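Local coordinates for thioredoxin reductase (Clostridium acetobutylicum ATCC 824, PDB 6GNA), which probably reduces thioredoxin with electrons from ferredoxin, using bound FAD and a redox-active disulfide, independently of pyridine nucleotides, at residues 230-242 and 248-262. Numbering follows the deposited sequence. Where two conformers were deposited one is given.
Sequences VPGLYVEDGHIKV and TNIDGCYAAGDCTGK. With FAD (flavin-adenine dinucleotide), chain B.
His-239 lays one face of its imidazole over Gly-261, with ND1 3.4 Å from the glycine CA. The carbonyl O of Asp-237 sits over the centre of the opposite face. Lys-262 NZ comes to the ring edge, near its plane. His-239 belongs to the beta hairpin 235-240, closed by a type I' turn. The hairpin packs beside strand 253-255, an outer strand of the five-stranded parallel sheet of the Rossmann-type FAD domain.

The other flat group is the Asn-249 amide. It bridges two backbone groups of the loop leading into the hairpin. ND2 donates to Gly-232 O at 2.9 Å, nearly straight (171°) and within both planes. OD1 accepts from Tyr-234 N, which lies well above the amide plane. Asn-249 CG sits between its own backbone N and carbonyl carbon (chi1 68°), which directs the amide at this loop.

Ile-240 of the hairpin and Val-242 just after it pack on the strand. Ile-240 CG2 and Val-242 CG1 both meet Ala-255 CB, the latter at 3.7 Å. Separately, the flanking loops touch where Ile-250 CD1 reaches Val-230 CG1 at 3.8 Å.

Past the strand, Asp-258 holds the cofactor. Its N donates to FAD O2P, and its OD1 accepts from FAD O3'. The next residue turns back to the hairpin: Cys-259 O takes Ile-240 N at 2.9 Å, and water 2 links the same oxygen to Gly-238 O.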
loop_
_atom_site.group_PDB
_atom_site.type_symbol
_atom_site.label_atom_id
_atom_site.label_comp_id
_atom_site.label_asym_id
_atom_site.label_seq_id
_atom_site.Cartn_x
_atom_site.Cartn_y
_atom_site.Cartn_z
ATOM N N VAL A 230 -22.215 2.996 -6.810
ATOM C CA VAL A 230 -21.706 4.246 -7.374
ATOM C C VAL A 230 -21.980 4.221 -8.873
ATOM O O VAL A 230 -21.118 3.800 -9.666
ATOM C CB VAL A 230 -20.207 4.458 -7.082
ATOM C CG1 VAL A 230 -19.813 5.876 -7.476
ATOM C CG2 VAL A 230 -19.897 4.192 -5.622
ATOM N N PRO A 231 -23.151 4.656 -9.314
ATOM C CA PRO A 231 -23.433 4.636 -10.748
ATOM C C PRO A 231 -22.362 5.366 -11.543
ATOM O O PRO A 231 -21.929 6.467 -11.186
ATOM C CB PRO A 231 -24.785 5.348 -10.849
ATOM C CG PRO A 231 -25.426 5.086 -9.554
ATOM C CD PRO A 231 -24.317 5.106 -8.541
ATOM N N GLY A 232 -21.918 4.726 -12.628
ATOM C CA GLY A 232 -20.895 5.279 -13.490
ATOM C C GLY A 232 -19.485 4.873 -13.121
ATOM O O GLY A 232 -18.544 5.202 -13.854
ATOM N N LEU A 233 -19.303 4.185 -12.003
ATOM C CA LEU A 233 -17.974 3.797 -11.565
ATOM C C LEU A 233 -17.440 2.685 -12.460
ATOM O O LEU A 233 -18.163 1.745 -12.801
ATOM C CB LEU A 233 -18.047 3.310 -10.119
ATOM C CG LEU A 233 -16.725 2.893 -9.482
ATOM C CD1 LEU A 233 -15.803 4.071 -9.290
ATOM C CD2 LEU A 233 -17.004 2.254 -8.132
ATOM N N TYR A 234 -16.160 2.782 -12.813
ATOM C CA TYR A 234 -15.515 1.796 -13.673
ATOM C C TYR A 234 -14.966 0.636 -12.836
ATOM O O TYR A 234 -14.107 0.825 -11.962
ATOM C CB TYR A 234 -14.392 2.445 -14.483
ATOM C CG TYR A 234 -13.599 1.452 -15.288
ATOM C CD1 TYR A 234 -14.203 0.671 -16.260
ATOM C CD2 TYR A 234 -12.239 1.278 -15.046
ATOM C CE1 TYR A 234 -13.474 -0.235 -17.004
ATOM C CE2 TYR A 234 -11.496 0.394 -15.800
ATOM C CZ TYR A 234 -12.114 -0.384 -16.736
ATOM O OH TYR A 234 -11.370 -1.274 -17.481
ATOM N N VAL A 235 -15.490 -0.554 -13.103
ATOM C CA VAL A 235 -15.172 -1.788 -12.409
ATOM C C VAL A 235 -14.835 -2.804 -13.481
ATOM O O VAL A 235 -15.428 -2.791 -14.567
ATOM C CB VAL A 235 -16.386 -2.259 -11.578
ATOM C CG1 VAL A 235 -16.115 -3.570 -10.866
ATOM C CG2 VAL A 235 -16.794 -1.202 -10.579
ATOM N N GLU A 236 -13.881 -3.667 -13.198
ATOM C CA GLU A 236 -13.559 -4.764 -14.086
ATOM C C GLU A 236 -13.267 -5.979 -13.221
ATOM O O GLU A 236 -12.475 -5.898 -12.277
ATOM C CB GLU A 236 -12.353 -4.407 -14.961
ATOM C CG GLU A 236 -11.873 -5.524 -15.856
ATOM C CD GLU A 236 -10.718 -5.092 -16.753
ATOM O OE1 GLU A 236 -10.749 -5.421 -17.956
ATOM O OE2 GLU A 236 -9.801 -4.408 -16.251
ATOM N N ASP A 237 -13.940 -7.088 -13.520
ATOM C CA ASP A 237 -13.752 -8.332 -12.782
ATOM C C ASP A 237 -14.170 -8.176 -11.321
ATOM O O ASP A 237 -13.599 -8.805 -10.433
ATOM C CB ASP A 237 -12.308 -8.838 -12.897
ATOM C CG ASP A 237 -11.876 -9.050 -14.336
ATOM O OD1 ASP A 237 -12.750 -9.326 -15.186
ATOM O OD2 ASP A 237 -10.659 -8.943 -14.615
ATOM N N GLY A 238 -15.177 -7.339 -11.070
ATOM C CA GLY A 238 -15.621 -7.060 -9.720
ATOM C C GLY A 238 -14.686 -6.199 -8.905
ATOM O O GLY A 238 -14.951 -5.981 -7.714
ATOM N N HIS A 239 -13.595 -5.710 -9.489
ATOM C CA HIS A 239 -12.621 -4.890 -8.778
ATOM C C HIS A 239 -12.734 -3.465 -9.275
ATOM O O HIS A 239 -12.839 -3.233 -10.485
ATOM C CB HIS A 239 -11.175 -5.320 -9.053
ATOM C CG HIS A 239 -10.936 -6.790 -8.948
ATOM N ND1 HIS A 239 -11.179 -7.505 -7.797
ATOM C CD2 HIS A 239 -10.439 -7.674 -9.844
ATOM C CE1 HIS A 239 -10.860 -8.772 -7.995
ATOM N NE2 HIS A 239 -10.406 -8.900 -9.228
ATOM N N ILE A 240 -12.782 -2.509 -8.341
ATOM C CA ILE A 240 -12.729 -1.098 -8.716
ATOM C C ILE A 240 -11.330 -0.782 -9.215
ATOM O O ILE A 240 -10.338 -1.016 -8.519
ATOM C CB ILE A 240 -13.097 -0.197 -7.527
ATOM C CG1 ILE A 240 -14.490 -0.536 -6.968
ATOM C CG2 ILE A 240 -12.997 1.271 -7.935
ATOM C CD1 ILE A 240 -14.825 0.168 -5.649
ATOM N N LYS A 241 -11.238 -0.236 -10.422
ATOM C CA LYS A 241 -9.948 0.036 -11.030
ATOM C C LYS A 241 -9.433 1.405 -10.601
ATOM O O LYS A 241 -10.136 2.413 -10.726
ATOM C CB LYS A 241 -10.072 -0.069 -12.539
ATOM C CG LYS A 241 -10.307 -1.502 -12.994
ATOM C CD LYS A 241 -9.040 -2.330 -12.833
ATOM C CE LYS A 241 -9.245 -3.775 -13.252
ATOM N NZ LYS A 241 -8.032 -4.617 -13.059
ATOM N N VAL A 242 -8.218 1.426 -10.051
ATOM C CA VAL A 242 -7.589 2.652 -9.581
ATOM C C VAL A 242 -6.189 2.775 -10.164
ATOM O O VAL A 242 -5.564 1.794 -10.583
ATOM C CB VAL A 242 -7.514 2.761 -8.042
ATOM C CG1 VAL A 242 -8.908 2.752 -7.419
ATOM C CG2 VAL A 242 -6.662 1.639 -7.437
ATOM N N THR A 248 -10.233 6.646 -8.916
ATOM C CA THR A 248 -11.090 5.895 -9.825
ATOM C C THR A 248 -11.315 6.722 -11.087
ATOM O O THR A 248 -10.715 7.786 -11.266
ATOM C CB THR A 248 -12.446 5.614 -9.171
ATOM O OG1 THR A 248 -13.214 6.827 -9.128
ATOM C CG2 THR A 248 -12.301 5.023 -7.756
ATOM N N ASN A 249 -12.211 6.254 -11.965
ATOM C CA ASN A 249 -12.583 7.015 -13.156
ATOM C C ASN A 249 -13.404 8.260 -12.830
ATOM O O ASN A 249 -13.594 9.101 -13.711
ATOM C CB ASN A 249 -13.372 6.147 -14.150
ATOM C CG ASN A 249 -14.730 5.756 -13.637
ATOM O OD1 ASN A 249 -14.851 5.333 -12.488
ATOM N ND2 ASN A 249 -15.757 5.890 -14.457
ATOM N N ILE A 250 -13.894 8.402 -11.603
ATOM C CA ILE A 250 -14.754 9.514 -11.217
ATOM C C ILE A 250 -13.917 10.518 -10.438
ATOM O O ILE A 250 -13.376 10.188 -9.379
ATOM C CB ILE A 250 -15.961 9.023 -10.398
ATOM C CG1 ILE A 250 -16.870 8.131 -11.261
ATOM C CG2 ILE A 250 -16.774 10.205 -9.843
ATOM C CD1 ILE A 250 -17.988 7.440 -10.477
ATOM N N ASP A 251 -13.796 11.741 -10.950
ATOM C CA ASP A 251 -12.972 12.741 -10.277
ATOM C C ASP A 251 -13.463 12.947 -8.846
ATOM O O ASP A 251 -14.663 13.078 -8.600
ATOM C CB ASP A 251 -13.029 14.063 -11.045
ATOM C CG ASP A 251 -12.087 15.111 -10.477
ATOM O OD1 ASP A 251 -10.896 14.796 -10.265
ATOM O OD2 ASP A 251 -12.535 16.254 -10.249
ATOM N N GLY A 252 -12.529 12.988 -7.903
ATOM C CA GLY A 252 -12.867 13.160 -6.502
ATOM C C GLY A 252 -13.268 11.894 -5.772
ATOM O O GLY A 252 -13.528 11.959 -4.570
ATOM N N CYS A 253 -13.334 10.765 -6.468
ATOM C CA CYS A 253 -13.690 9.484 -5.886
ATOM C C CYS A 253 -12.483 8.568 -5.984
ATOM O O CYS A 253 -11.987 8.310 -7.090
ATOM C CB CYS A 253 -14.871 8.884 -6.640
ATOM S SG CYS A 253 -15.490 7.346 -5.929
ATOM N N TYR A 254 -12.008 8.110 -4.828
ATOM C CA TYR A 254 -10.875 7.214 -4.668
ATOM C C TYR A 254 -11.380 5.862 -4.186
ATOM O O TYR A 254 -12.527 5.730 -3.740
ATOM C CB TYR A 254 -9.914 7.787 -3.620
ATOM C CG TYR A 254 -9.409 9.170 -3.960
ATOM C CD1 TYR A 254 -10.190 10.287 -3.725
ATOM C CD2 TYR A 254 -8.152 9.351 -4.506
ATOM C CE1 TYR A 254 -9.742 11.551 -4.040
ATOM C CE2 TYR A 254 -7.694 10.612 -4.822
ATOM C CZ TYR A 254 -8.494 11.712 -4.586
ATOM O OH TYR A 254 -8.075 12.992 -4.908
ATOM N N ALA A 255 -10.501 4.859 -4.215
ATOM C CA ALA A 255 -10.854 3.553 -3.665
ATOM C C ALA A 255 -9.606 2.926 -3.061
ATOM O O ALA A 255 -8.489 3.171 -3.526
ATOM C CB ALA A 255 -11.458 2.646 -4.738
ATOM N N ALA A 256 -9.808 2.115 -2.023
ATOM C CA ALA A 256 -8.700 1.550 -1.268
ATOM C C ALA A 256 -9.109 0.238 -0.623
ATOM O O ALA A 256 -10.235 0.093 -0.130
ATOM C CB ALA A 256 -8.266 2.533 -0.175
ATOM N N GLY A 257 -8.162 -0.701 -0.590
ATOM C CA GLY A 257 -8.329 -1.965 0.075
ATOM C C GLY A 257 -8.823 -3.080 -0.816
ATOM O O GLY A 257 -8.571 -3.078 -2.029
ATOM N N ASP A 258 -9.497 -4.066 -0.221
ATOM C CA ASP A 258 -9.894 -5.232 -0.998
ATOM C C ASP A 258 -10.781 -4.845 -2.176
ATOM O O ASP A 258 -10.825 -5.570 -3.172
ATOM C CB ASP A 258 -10.673 -6.246 -0.158
ATOM C CG ASP A 258 -9.830 -7.051 0.819
ATOM O OD1 ASP A 258 -8.584 -6.884 0.871
ATOM O OD2 ASP A 258 -10.455 -7.869 1.552
ATOM N N CYS A 259 -11.522 -3.738 -2.071
ATOM C CA CYS A 259 -12.405 -3.334 -3.161
ATOM C C CYS A 259 -11.652 -2.972 -4.435
ATOM O O CYS A 259 -12.291 -2.870 -5.489
ATOM C CB CYS A 259 -13.347 -2.193 -2.739
ATOM S SG CYS A 259 -12.627 -0.534 -2.631
ATOM N N THR A 260 -10.350 -2.733 -4.337
ATOM C CA THR A 260 -9.543 -2.445 -5.524
ATOM C C THR A 260 -8.878 -3.660 -6.233
ATOM O O THR A 260 -8.221 -3.454 -7.251
ATOM C CB THR A 260 -8.432 -1.423 -5.212
ATOM O OG1 THR A 260 -7.398 -2.049 -4.444
ATOM C CG2 THR A 260 -8.993 -0.234 -4.451
ATOM N N GLY A 261 -9.029 -4.903 -5.754
ATOM C CA GLY A 261 -8.397 -6.029 -6.406
ATOM C C GLY A 261 -7.469 -6.772 -5.468
ATOM O O GLY A 261 -7.236 -6.355 -4.332
ATOM N N LYS A 262 -6.945 -7.889 -5.956
ATOM C CA LYS A 262 -6.040 -8.735 -5.192
ATOM C C LYS A 262 -4.649 -8.089 -5.068
ATOM O O LYS A 262 -4.308 -7.218 -5.866
ATOM C CB LYS A 262 -5.926 -10.104 -5.864
ATOM C CG LYS A 262 -7.171 -10.963 -5.724
ATOM C CD LYS A 262 -6.968 -12.338 -6.338
ATOM C CE LYS A 262 -8.220 -13.190 -6.221
ATOM N NZ LYS A 262 -9.371 -12.591 -6.951
HETATM P PA FAD B . -12.945 -4.997 5.006
HETATM O O1A FAD B . -11.969 -5.506 6.036
HETATM O O2A FAD B . -13.952 -5.950 4.409
HETATM O O5B FAD B . -13.745 -3.750 5.630
HETATM C C5B FAD B . -14.992 -3.350 5.077
HETATM C C4B FAD B . -15.850 -2.700 6.150
HETATM O O4B FAD B . -16.637 -1.658 5.569
HETATM C C3B FAD B . -16.810 -3.704 6.766
HETATM O O3B FAD B . -16.870 -3.538 8.184
HETATM C C2B FAD B . -18.148 -3.380 6.140
HETATM O O2B FAD B . -19.239 -3.636 7.028
HETATM C C1B FAD B . -18.024 -1.904 5.807
HETATM N N9A FAD B . -18.827 -1.565 4.612
HETATM C C8A FAD B . -18.725 -2.131 3.395
HETATM N N7A FAD B . -19.619 -1.576 2.537
HETATM C C5A FAD B . -20.307 -0.641 3.214
HETATM C C6A FAD B . -21.394 0.315 2.913
HETATM N N6A FAD B . -21.941 0.384 1.677
HETATM N N1A FAD B . -21.819 1.115 3.914
HETATM C C2A FAD B . -21.290 1.064 5.151
HETATM N N3A FAD B . -20.302 0.220 5.488
HETATM C C4A FAD B . -19.781 -0.639 4.582
HETATM N N1 FAD B . -5.070 -10.516 5.497
HETATM C C2 FAD B . -3.766 -10.491 5.868
HETATM O O2 FAD B . -3.012 -9.642 5.347
HETATM N N3 FAD B . -3.244 -11.339 6.773
HETATM C C4 FAD B . -3.988 -12.275 7.374
HETATM O O4 FAD B . -3.482 -13.051 8.211
HETATM C C4X FAD B . -5.425 -12.372 7.025
HETATM N N5 FAD B . -6.236 -13.291 7.591
HETATM C C5X FAD B . -7.543 -13.358 7.256
HETATM C C6 FAD B . -8.357 -14.313 7.852
HETATM C C7 FAD B . -9.703 -14.391 7.516
HETATM C C7M FAD B . -10.584 -15.427 8.163
HETATM C C8 FAD B . -10.275 -13.453 6.516
HETATM C C8M FAD B . -11.732 -13.536 6.148
HETATM C C9 FAD B . -9.464 -12.498 5.919
HETATM C C9A FAD B . -8.118 -12.416 6.253
HETATM N N10 FAD B . -7.286 -11.457 5.641
HETATM C C10 FAD B . -5.936 -11.403 6.030
HETATM C "C1'" FAD B . -7.822 -10.509 4.660
HETATM C "C2'" FAD B . -7.988 -9.141 5.299
HETATM O "O2'" FAD B . -8.934 -9.254 6.367
HETATM C "C3'" FAD B . -8.489 -8.125 4.281
HETATM O "O3'" FAD B . -7.531 -7.982 3.230
HETATM C "C4'" FAD B . -8.726 -6.772 4.936
HETATM O "O4'" FAD B . -9.690 -6.912 5.986
HETATM C "C5'" FAD B . -9.211 -5.754 3.911
HETATM O "O5'" FAD B . -9.801 -4.666 4.608
HETATM P P FAD B . -10.719 -3.580 3.864
HETATM O O1P FAD B . -10.847 -2.379 4.768
HETATM O O2P FAD B . -10.274 -3.391 2.436
HETATM O O3P FAD B . -12.146 -4.328 3.774
HETATM O O HOH W 1 -12.557 3.177 -11.501
HETATM O O HOH W 2 -14.920 -3.987 -5.588
#